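ABC-type transport system, molybdenum-specific extracellular solute-binding protein (PDB 4KD5) probably binds molybdate, and perhaps tungstate, outside the cell as the solute-binding component of an ABC uptake transporter. Local coordinates at residues M20-E25 against E225-K230; E25-V30 against V34-N39; C56-S61 against K209-F214. One frame throughout, in Å; residues are numbered along the deposited sequence.

Interaction 1: M20-E25 against E225-K230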
loop_
_atom_site.group_PDB
_atom_site.type_symbol
_atom_site.label_atom_id
_atom_site.label_comp_id
_atom_site.label_asym_id
_atom_site.label_seq_id
_atom_site.Cartn_x
_atom_site.Cartn_y
_atom_site.Cartn_z
HETATM N N MSE A 20 -10.744 20.996 -2.957
HETATM C CA MSE A 20 -9.549 20.290 -2.495
HETATM C C MSE A 20 -9.109 20.721 -1.103
HETATM O O MSE A 20 -8.409 19.984 -0.410
HETATM C CB MSE A 20 -8.396 20.481 -3.482
HETATM C CG MSE A 20 -8.621 19.854 -4.844
HETATM SE SE MSE A 20 -9.171 17.996 -4.766
HETATM C CE MSE A 20 -7.548 17.249 -4.029
ATOM N N ALA A 21 -9.516 21.917 -0.695
ATOM C CA ALA A 21 -9.212 22.406 0.645
ATOM C C ALA A 21 -10.006 21.651 1.710
ATOM O O ALA A 21 -9.483 21.341 2.781
ATOM C CB ALA A 21 -9.475 23.895 0.734
ATOM N N LYS A 22 -11.271 21.363 1.422
ATOM C CA LYS A 22 -12.096 20.569 2.329
ATOM C C LYS A 22 -11.661 19.104 2.272
ATOM O O LYS A 22 -11.780 18.380 3.257
ATOM C CB LYS A 22 -13.576 20.711 1.965
ATOM C CG LYS A 22 -14.543 20.011 2.909
ATOM C CD LYS A 22 -14.654 20.739 4.241
ATOM C CE LYS A 22 -16.048 20.597 4.846
ATOM N NZ LYS A 22 -16.447 19.186 5.100
ATOM N N ILE A 23 -11.153 18.681 1.117
ATOM C CA ILE A 23 -10.590 17.338 0.966
ATOM C C ILE A 23 -9.360 17.140 1.868
ATOM O O ILE A 23 -9.180 16.077 2.472
ATOM C CB ILE A 23 -10.216 17.043 -0.510
ATOM C CG1 ILE A 23 -11.470 16.879 -1.376
ATOM C CG2 ILE A 23 -9.336 15.808 -0.610
ATOM C CD1 ILE A 23 -12.306 15.659 -1.039
ATOM N N GLU A 24 -8.524 18.170 1.966
ATOM C CA GLU A 24 -7.315 18.108 2.785
ATOM C C GLU A 24 -7.615 17.985 4.278
ATOM O O GLU A 24 -7.087 17.101 4.949
ATOM C CB GLU A 24 -6.423 19.329 2.520
ATOM C CG GLU A 24 -5.384 19.135 1.431
ATOM C CD GLU A 24 -4.739 20.440 0.991
ATOM O OE1 GLU A 24 -3.516 20.600 1.191
ATOM O OE2 GLU A 24 -5.455 21.301 0.438
ATOM N N GLU A 25 -8.463 18.872 4.791
ATOM C CA GLU A 25 -8.812 18.866 6.212
ATOM C C GLU A 25 -9.579 17.608 6.612
ATOM O O GLU A 25 -9.510 17.170 7.759
ATOM C CB GLU A 25 -9.602 20.128 6.592
ATOM C CG GLU A 25 -11.125 19.961 6.618
ATOM C CD GLU A 25 -11.693 20.029 8.025
ATOM O OE1 GLU A 25 -12.915 20.250 8.172
ATOM O OE2 GLU A 25 -10.918 19.851 8.988
ATOM N N GLU A 225 -19.646 17.434 -3.812
ATOM C CA GLU A 225 -21.026 17.862 -4.052
ATOM C C GLU A 225 -21.417 19.111 -3.252
ATOM O O GLU A 225 -22.393 19.788 -3.578
ATOM C CB GLU A 225 -22.002 16.697 -3.815
ATOM C CG GLU A 225 -21.845 15.561 -4.824
ATOM C CD GLU A 225 -22.496 14.263 -4.375
ATOM O OE1 GLU A 225 -23.228 14.279 -3.365
ATOM O OE2 GLU A 225 -22.268 13.224 -5.034
ATOM N N GLU A 226 -20.650 19.413 -2.209
ATOM C CA GLU A 226 -20.814 20.667 -1.479
ATOM C C GLU A 226 -20.394 21.831 -2.366
ATOM O O GLU A 226 -20.835 22.960 -2.184
ATOM C CB GLU A 226 -19.956 20.670 -0.208
ATOM C CG GLU A 226 -20.312 19.611 0.822
ATOM C CD GLU A 226 -19.306 19.547 1.961
ATOM O OE1 GLU A 226 -18.423 20.427 2.028
ATOM O OE2 GLU A 226 -19.393 18.614 2.788
ATOM N N PHE A 227 -19.526 21.541 -3.325
ATOM C CA PHE A 227 -18.940 22.584 -4.152
ATOM C C PHE A 227 -19.520 22.598 -5.565
ATOM O O PHE A 227 -18.950 23.204 -6.476
ATOM C CB PHE A 227 -17.409 22.457 -4.158
ATOM C CG PHE A 227 -16.777 22.732 -2.816
ATOM C CD1 PHE A 227 -16.349 24.009 -2.489
ATOM C CD2 PHE A 227 -16.631 21.721 -1.876
ATOM C CE1 PHE A 227 -15.778 24.274 -1.253
ATOM C CE2 PHE A 227 -16.059 21.979 -0.637
ATOM C CZ PHE A 227 -15.632 23.256 -0.327
ATOM N N GLY A 228 -20.665 21.941 -5.734
ATOM C CA GLY A 228 -21.407 22.005 -6.980
ATOM C C GLY A 228 -21.075 20.911 -7.976
ATOM O O GLY A 228 -21.681 20.829 -9.047
ATOM N N TYR A 229 -20.111 20.068 -7.632
ATOM C CA TYR A 229 -19.770 18.949 -8.497
ATOM C C TYR A 229 -20.754 17.805 -8.306
ATOM O O TYR A 229 -21.592 17.841 -7.401
ATOM C CB TYR A 229 -18.325 18.511 -8.259
ATOM C CG TYR A 229 -17.351 19.599 -8.610
ATOM C CD1 TYR A 229 -16.933 19.779 -9.918
ATOM C CD2 TYR A 229 -16.871 20.463 -7.642
ATOM C CE1 TYR A 229 -16.052 20.783 -10.251
ATOM C CE2 TYR A 229 -15.986 21.470 -7.966
ATOM C CZ TYR A 229 -15.584 21.623 -9.271
ATOM O OH TYR A 229 -14.706 22.622 -9.594
ATOM N N LYS A 230 -20.658 16.798 -9.165
ATOM C CA LYS A 230 -21.646 15.730 -9.174
ATOM C C LYS A 230 -20.986 14.365 -9.317
ATOM O O LYS A 230 -19.924 14.241 -9.933
ATOM C CB LYS A 230 -22.653 15.964 -10.304
ATOM C CG LYS A 230 -24.033 15.403 -10.038
ATOM C CD LYS A 230 -24.231 14.096 -10.779
ATOM C CE LYS A 230 -25.414 13.318 -10.228
ATOM N NZ LYS A 230 -25.619 12.037 -10.966
#

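Interaction 2: E25-V30 against V34-N39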
loop_
_atom_site.group_PDB
_atom_site.type_symbol
_atom_site.label_atom_id
_atom_site.label_comp_id
_atom_site.label_asym_id
_atom_site.label_seq_id
_atom_site.Cartn_x
_atom_site.Cartn_y
_atom_site.Cartn_z
ATOM N N GLU A 25 -8.463 18.872 4.791
ATOM C CA GLU A 25 -8.812 18.866 6.212
ATOM C C GLU A 25 -9.579 17.608 6.612
ATOM O O GLU A 25 -9.510 17.170 7.759
ATOM C CB GLU A 25 -9.602 20.128 6.592
ATOM C CG GLU A 25 -11.125 19.961 6.618
ATOM C CD GLU A 25 -11.693 20.029 8.025
ATOM O OE1 GLU A 25 -12.915 20.250 8.172
ATOM O OE2 GLU A 25 -10.918 19.851 8.988
ATOM N N GLU A 26 -10.296 17.021 5.659
ATOM C CA GLU A 26 -11.119 15.851 5.939
ATOM C C GLU A 26 -10.321 14.556 5.857
ATOM O O GLU A 26 -10.615 13.596 6.565
ATOM C CB GLU A 26 -12.309 15.805 4.977
ATOM C CG GLU A 26 -13.582 15.218 5.562
ATOM C CD GLU A 26 -14.318 16.191 6.463
ATOM O OE1 GLU A 26 -15.425 15.847 6.929
ATOM O OE2 GLU A 26 -13.795 17.298 6.709
ATOM N N TYR A 27 -9.313 14.528 4.990
ATOM C CA TYR A 27 -8.451 13.356 4.876
ATOM C C TYR A 27 -7.509 13.293 6.062
ATOM O O TYR A 27 -7.117 12.213 6.502
ATOM C CB TYR A 27 -7.647 13.381 3.577
ATOM C CG TYR A 27 -6.994 12.058 3.267
ATOM C CD1 TYR A 27 -7.765 10.950 2.959
ATOM C CD2 TYR A 27 -5.614 11.914 3.280
ATOM C CE1 TYR A 27 -7.188 9.736 2.675
ATOM C CE2 TYR A 27 -5.023 10.697 2.994
ATOM C CZ TYR A 27 -5.821 9.615 2.692
ATOM O OH TYR A 27 -5.265 8.398 2.400
ATOM N N LYS A 28 -7.140 14.463 6.569
ATOM C CA LYS A 28 -6.255 14.555 7.718
ATOM C C LYS A 28 -6.902 13.898 8.934
ATOM O O LYS A 28 -6.211 13.344 9.791
ATOM C CB LYS A 28 -5.915 16.021 8.007
ATOM C CG LYS A 28 -4.845 16.215 9.069
ATOM C CD LYS A 28 -3.550 15.511 8.683
ATOM C CE LYS A 28 -2.550 15.530 9.829
ATOM N NZ LYS A 28 -1.281 14.842 9.459
ATOM N N LYS A 29 -8.230 13.943 8.988
ATOM C CA LYS A 29 -8.985 13.376 10.103
ATOM C C LYS A 29 -9.065 11.852 10.061
ATOM O O LYS A 29 -9.286 11.211 11.085
ATOM C CB LYS A 29 -10.389 13.986 10.155
ATOM C CG LYS A 29 -10.398 15.450 10.555
ATOM C CD LYS A 29 -11.660 16.178 10.094
ATOM C CE LYS A 29 -12.910 15.684 10.802
ATOM N NZ LYS A 29 -14.048 16.640 10.642
ATOM N N VAL A 30 -8.876 11.281 8.874
ATOM C CA VAL A 30 -8.930 9.828 8.696
ATOM C C VAL A 30 -7.558 9.208 8.402
ATOM O O VAL A 30 -7.437 7.994 8.262
ATOM C CB VAL A 30 -9.938 9.422 7.594
ATOM C CG1 VAL A 30 -11.356 9.759 8.019
ATOM C CG2 VAL A 30 -9.603 10.123 6.289
ATOM N N VAL A 34 -0.432 11.393 6.360
ATOM C CA VAL A 34 -0.240 11.944 5.022
ATOM C C VAL A 34 -0.306 13.466 5.018
ATOM O O VAL A 34 -1.252 14.056 5.545
ATOM C CB VAL A 34 -1.264 11.374 4.022
ATOM C CG1 VAL A 34 -1.061 11.984 2.641
ATOM C CG2 VAL A 34 -1.132 9.871 3.946
ATOM N N LYS A 35 0.716 14.090 4.437
ATOM C CA LYS A 35 0.712 15.525 4.191
ATOM C C LYS A 35 0.486 15.738 2.703
ATOM O O LYS A 35 1.226 15.198 1.878
ATOM C CB LYS A 35 2.051 16.140 4.592
ATOM C CG LYS A 35 2.518 15.783 5.995
ATOM C CD LYS A 35 4.027 15.948 6.117
ATOM C CE LYS A 35 4.503 15.830 7.559
ATOM N NZ LYS A 35 5.986 15.989 7.659
ATOM N N LEU A 36 -0.526 16.523 2.353
ATOM C CA LEU A 36 -0.843 16.768 0.948
ATOM C C LEU A 36 -0.319 18.129 0.490
ATOM O O LEU A 36 -0.520 19.140 1.167
ATOM C CB LEU A 36 -2.355 16.685 0.718
ATOM C CG LEU A 36 -3.066 15.370 1.037
ATOM C CD1 LEU A 36 -4.572 15.518 0.887
ATOM C CD2 LEU A 36 -2.568 14.256 0.138
ATOM N N THR A 37 0.357 18.152 -0.656
ATOM C CA THR A 37 0.778 19.412 -1.265
ATOM C C THR A 37 0.093 19.553 -2.624
ATOM O O THR A 37 0.432 18.845 -3.578
ATOM C CB THR A 37 2.307 19.489 -1.424
ATOM O OG1 THR A 37 2.917 19.574 -0.130
ATOM C CG2 THR A 37 2.702 20.714 -2.231
ATOM N N VAL A 38 -0.875 20.462 -2.712
ATOM C CA VAL A 38 -1.681 20.589 -3.923
ATOM C C VAL A 38 -1.238 21.753 -4.808
ATOM O O VAL A 38 -1.288 22.916 -4.399
ATOM C CB VAL A 38 -3.182 20.728 -3.603
ATOM C CG1 VAL A 38 -3.989 20.658 -4.877
ATOM C CG2 VAL A 38 -3.629 19.625 -2.671
ATOM N N ASN A 39 -0.812 21.426 -6.022
ATOM C CA ASN A 39 -0.434 22.429 -7.008
ATOM C C ASN A 39 -1.532 22.580 -8.059
ATOM O O ASN A 39 -2.058 21.584 -8.562
ATOM C CB ASN A 39 0.889 22.038 -7.667
ATOM C CG ASN A 39 1.339 23.033 -8.718
ATOM O OD1 ASN A 39 1.828 24.119 -8.398
ATOM N ND2 ASN A 39 1.199 22.655 -9.984
#

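Interaction 3: C56-S61 against K209-F214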
loop_
_atom_site.group_PDB
_atom_site.type_symbol
_atom_site.label_atom_id
_atom_site.label_comp_id
_atom_site.label_asym_id
_atom_site.label_seq_id
_atom_site.Cartn_x
_atom_site.Cartn_y
_atom_site.Cartn_z
ATOM N N CYS A 56 5.230 14.213 -9.382
ATOM C CA CYS A 56 3.829 14.297 -8.999
ATOM C C CYS A 56 3.317 12.909 -8.646
ATOM O O CYS A 56 3.744 11.919 -9.231
ATOM C CB CYS A 56 3.005 14.902 -10.134
ATOM S SG CYS A 56 3.422 16.617 -10.505
ATOM N N ASP A 57 2.411 12.840 -7.679
ATOM C CA ASP A 57 1.884 11.558 -7.220
ATOM C C ASP A 57 0.492 11.249 -7.753
ATOM O O ASP A 57 0.225 10.132 -8.189
ATOM C CB ASP A 57 1.876 11.496 -5.688
ATOM C CG ASP A 57 3.261 11.596 -5.096
ATOM O OD1 ASP A 57 4.076 10.688 -5.343
ATOM O OD2 ASP A 57 3.528 12.582 -4.382
ATOM N N LEU A 58 -0.387 12.243 -7.711
ATOM C CA LEU A 58 -1.744 12.097 -8.225
ATOM C C LEU A 58 -2.068 13.283 -9.135
ATOM O O LEU A 58 -1.600 14.401 -8.894
ATOM C CB LEU A 58 -2.747 12.022 -7.072
ATOM C CG LEU A 58 -4.144 11.471 -7.372
ATOM C CD1 LEU A 58 -4.158 9.956 -7.295
ATOM C CD2 LEU A 58 -5.158 12.042 -6.399
ATOM N N PHE A 59 -2.850 13.040 -10.182
ATOM C CA PHE A 59 -3.234 14.100 -11.109
ATOM C C PHE A 59 -4.745 14.083 -11.341
ATOM O O PHE A 59 -5.318 13.046 -11.681
ATOM C CB PHE A 59 -2.467 13.943 -12.425
ATOM C CG PHE A 59 -2.854 14.937 -13.485
ATOM C CD1 PHE A 59 -3.105 16.263 -13.165
ATOM C CD2 PHE A 59 -2.927 14.548 -14.811
ATOM C CE1 PHE A 59 -3.446 17.172 -14.147
ATOM C CE2 PHE A 59 -3.265 15.448 -15.798
ATOM C CZ PHE A 59 -3.526 16.764 -15.468
ATOM N N ILE A 60 -5.384 15.233 -11.134
ATOM C CA ILE A 60 -6.807 15.393 -11.409
ATOM C C ILE A 60 -6.973 16.378 -12.561
ATOM O O ILE A 60 -6.560 17.538 -12.462
ATOM C CB ILE A 60 -7.562 15.922 -10.182
ATOM C CG1 ILE A 60 -7.114 15.189 -8.918
ATOM C CG2 ILE A 60 -9.061 15.782 -10.379
ATOM C CD1 ILE A 60 -7.776 15.691 -7.645
ATOM N N SER A 61 -7.585 15.924 -13.651
ATOM C CA SER A 61 -7.657 16.729 -14.865
ATOM C C SER A 61 -9.039 17.325 -15.110
ATOM O O SER A 61 -10.020 16.904 -14.505
ATOM C CB SER A 61 -7.243 15.889 -16.068
ATOM O OG SER A 61 -6.578 16.690 -17.015
ATOM N N LYS A 209 -2.818 5.712 -4.260
ATOM C CA LYS A 209 -4.006 4.907 -4.521
ATOM C C LYS A 209 -5.006 5.015 -3.376
ATOM O O LYS A 209 -6.215 5.060 -3.593
ATOM C CB LYS A 209 -3.627 3.437 -4.732
ATOM C CG LYS A 209 -2.818 3.142 -5.984
ATOM C CD LYS A 209 -2.871 1.643 -6.318
ATOM C CE LYS A 209 -1.921 1.284 -7.459
ATOM N NZ LYS A 209 -2.191 -0.060 -8.058
ATOM N N LYS A 210 -4.490 5.044 -2.153
ATOM C CA LYS A 210 -5.339 5.141 -0.970
ATOM C C LYS A 210 -6.009 6.507 -0.863
ATOM O O LYS A 210 -7.159 6.608 -0.450
ATOM C CB LYS A 210 -4.541 4.841 0.302
ATOM C CG LYS A 210 -4.679 3.414 0.822
ATOM C CD LYS A 210 -4.220 2.378 -0.193
ATOM C CE LYS A 210 -4.347 0.963 0.360
ATOM N NZ LYS A 210 -5.750 0.618 0.741
ATOM N N PHE A 211 -5.288 7.562 -1.231
ATOM C CA PHE A 211 -5.882 8.892 -1.235
ATOM C C PHE A 211 -6.885 9.041 -2.368
ATOM O O PHE A 211 -7.871 9.761 -2.240
ATOM C CB PHE A 211 -4.827 9.996 -1.324
ATOM C CG PHE A 211 -5.414 11.372 -1.478
ATOM C CD1 PHE A 211 -6.202 11.920 -0.473
ATOM C CD2 PHE A 211 -5.189 12.114 -2.627
ATOM C CE1 PHE A 211 -6.750 13.188 -0.615
ATOM C CE2 PHE A 211 -5.733 13.381 -2.772
ATOM C CZ PHE A 211 -6.514 13.917 -1.766
ATOM N N GLU A 212 -6.628 8.367 -3.483
ATOM C CA GLU A 212 -7.559 8.394 -4.607
ATOM C C GLU A 212 -8.875 7.726 -4.221
ATOM O O GLU A 212 -9.951 8.183 -4.610
ATOM C CB GLU A 212 -6.962 7.710 -5.843
ATOM C CG GLU A 212 -7.862 7.791 -7.071
ATOM C CD GLU A 212 -7.351 6.987 -8.252
ATOM O OE1 GLU A 212 -8.192 6.415 -8.972
ATOM O OE2 GLU A 212 -6.122 6.935 -8.469
ATOM N N GLU A 213 -8.801 6.644 -3.452
ATOM C CA GLU A 213 -10.024 5.956 -3.048
ATOM C C GLU A 213 -10.848 6.747 -2.036
ATOM O O GLU A 213 -12.045 6.520 -1.903
ATOM C CB GLU A 213 -9.740 4.534 -2.556
ATOM C CG GLU A 213 -10.186 3.448 -3.537
ATOM C CD GLU A 213 -11.689 3.455 -3.798
ATOM O OE1 GLU A 213 -12.106 2.945 -4.859
ATOM O OE2 GLU A 213 -12.455 3.956 -2.945
ATOM N N PHE A 214 -10.217 7.686 -1.339
ATOM C CA PHE A 214 -10.960 8.578 -0.456
ATOM C C PHE A 214 -11.803 9.523 -1.303
ATOM O O PHE A 214 -12.940 9.836 -0.963
ATOM C CB PHE A 214 -10.025 9.385 0.448
ATOM C CG PHE A 214 -10.723 10.470 1.217
ATOM C CD1 PHE A 214 -11.586 10.155 2.257
ATOM C CD2 PHE A 214 -10.517 11.806 0.903
ATOM C CE1 PHE A 214 -12.237 11.154 2.970
ATOM C CE2 PHE A 214 -11.161 12.811 1.612
ATOM C CZ PHE A 214 -12.023 12.482 2.649
#

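Interaction 1: M20-E25 against E225-K230
K22 reaches across to E226 and F227 and carries the whole contact. Its CB lies 3.8 Å from F227 CE2 and 4.0 Å from F227 CZ, approaching the outer end of the ring obliquely. Further along, the two long side chains cross at about a right angle, and K22 CE passes 3.7 Å from E226 OE1. The ion pair that follows is long, with K22 NZ 3.8 Å from E226 OE2, so the attraction is probably loose at this surface position. With chi1 at -176°, the lysine swings CG away from its backbone N; bends beyond CG then bring the ammonium beside the carboxylate, while E226 comes out extended to meet it. K22 NZ also has a weak, long ion pair with E26 OE2. Beneath this polar pair, I23 packs on I223 and F224, and M20 on F224, so helix 17-28 packs on helix 218-226. Past F227 the chain turns through G228 (phi 92°), and Y229 settles edge-to-face against Y194, its OH making a weak hydrogen bond with S15 O. S15 is a predicted molybdate ligand. Such a return of C-terminal helices onto the first lobe belongs to the two-lobed periplasmic binding protein fold.

Interaction 2: E25-V30 against V34-N39
This is a largely apolar helix-on-sheet contact, in which Y27, on helix 17-28, leans on V34 and L36 at the start of strand 34-41. V34 meets the tyrosine at the ring edge, near the ring plane: its CB is 4.0 Å from Y27 CE2, and its two methyls, CG2 at 4.1 Å and CG1 at 4.2 Å, lie about as near the same ring carbon. L36 adds a looser touch, CD1 to Y27 CD2 at 4.4 Å, from an oblique direction. Chi1 of -167° sets the ring of Y27 on the carbonyl side of its own residue, reaching the strand. The two segments belong to the helix and the second strand of a beta-alpha-beta unit: strand 6-13 leads into helix 17-28, and strand 34-41 returns to pair in parallel with strand 6-13, where L8 packs against both V34 and L36. F211 meets the Y27 ring edge-to-face, and F214 meets it with the planes about 55° apart, so two aromatic rings of helix 205-215 also pack on the tyrosine. Its hydroxyl is hydrogen-bonded to K210 NZ of the second subunit. On the exposed side K28, bent at chi2 (58°), runs toward the strand; its NZ stays 4.0 Å from V34 O but is hydrogen-bonded to S32 O in the connecting loop. V30 packs on V30 of the second subunit.

Interaction 3: C56-S61 against K209-F214
The helical bond from E213 N to K209 O, 3.0 Å long, spans the turn that presents F211 and E212 to L58. The leucine fits between these two consecutive side chains with one methyl for each. Its CD2 lies 3.8 Å from F211 CD2 and 3.9 Å from F211 CE2, approaching one side of the ring obliquely. The other methyl, CD1, is 3.9 Å from E212 CB and 3.8 Å from E212 OE2, a van der Waals contact with the carboxylate and no polar bond. L58 crosses each of its two partners at about a right angle. Chi1 of -163° carries the fork of L58 toward the helix, while the extended chain of E212 runs its carboxylate past the leucine. The preceding residue, D57, accepts a hydrogen bond from N9 N at OD2 and is hydrogen-bonded through OD1 to S202 OG. All three touching residues are buried. L58 belongs to strand 58-60, which lies between the parallel strand 6-13 and the antiparallel strand 193-198; helix 205-215 covers this part of the sheet, F211 resting on L8 and I10, and E212 on V196 and V198.

Overall arrangement
From the N terminus, helix 17-28 supplies the first segments of interactions 1 and 2, which share E25. Interaction 2 closes first, across the short loop to strand 34-41. Interaction 3 opens later, at strand 58-60, and closes at helix 205-215 after the chain has visited the second lobe and come back. Interaction 1 closes last, at the end of helix 218-226, so the other two are nested inside its loop, in series with each other. All three lie in one lobe and touch each other: I23 CG2 of segment 20-25 lies 3.6 Å from F211 CZ, and L36 CD1 lies 3.5 Å from F211 CE1. Interactions 2 and 3 also touch the second subunit.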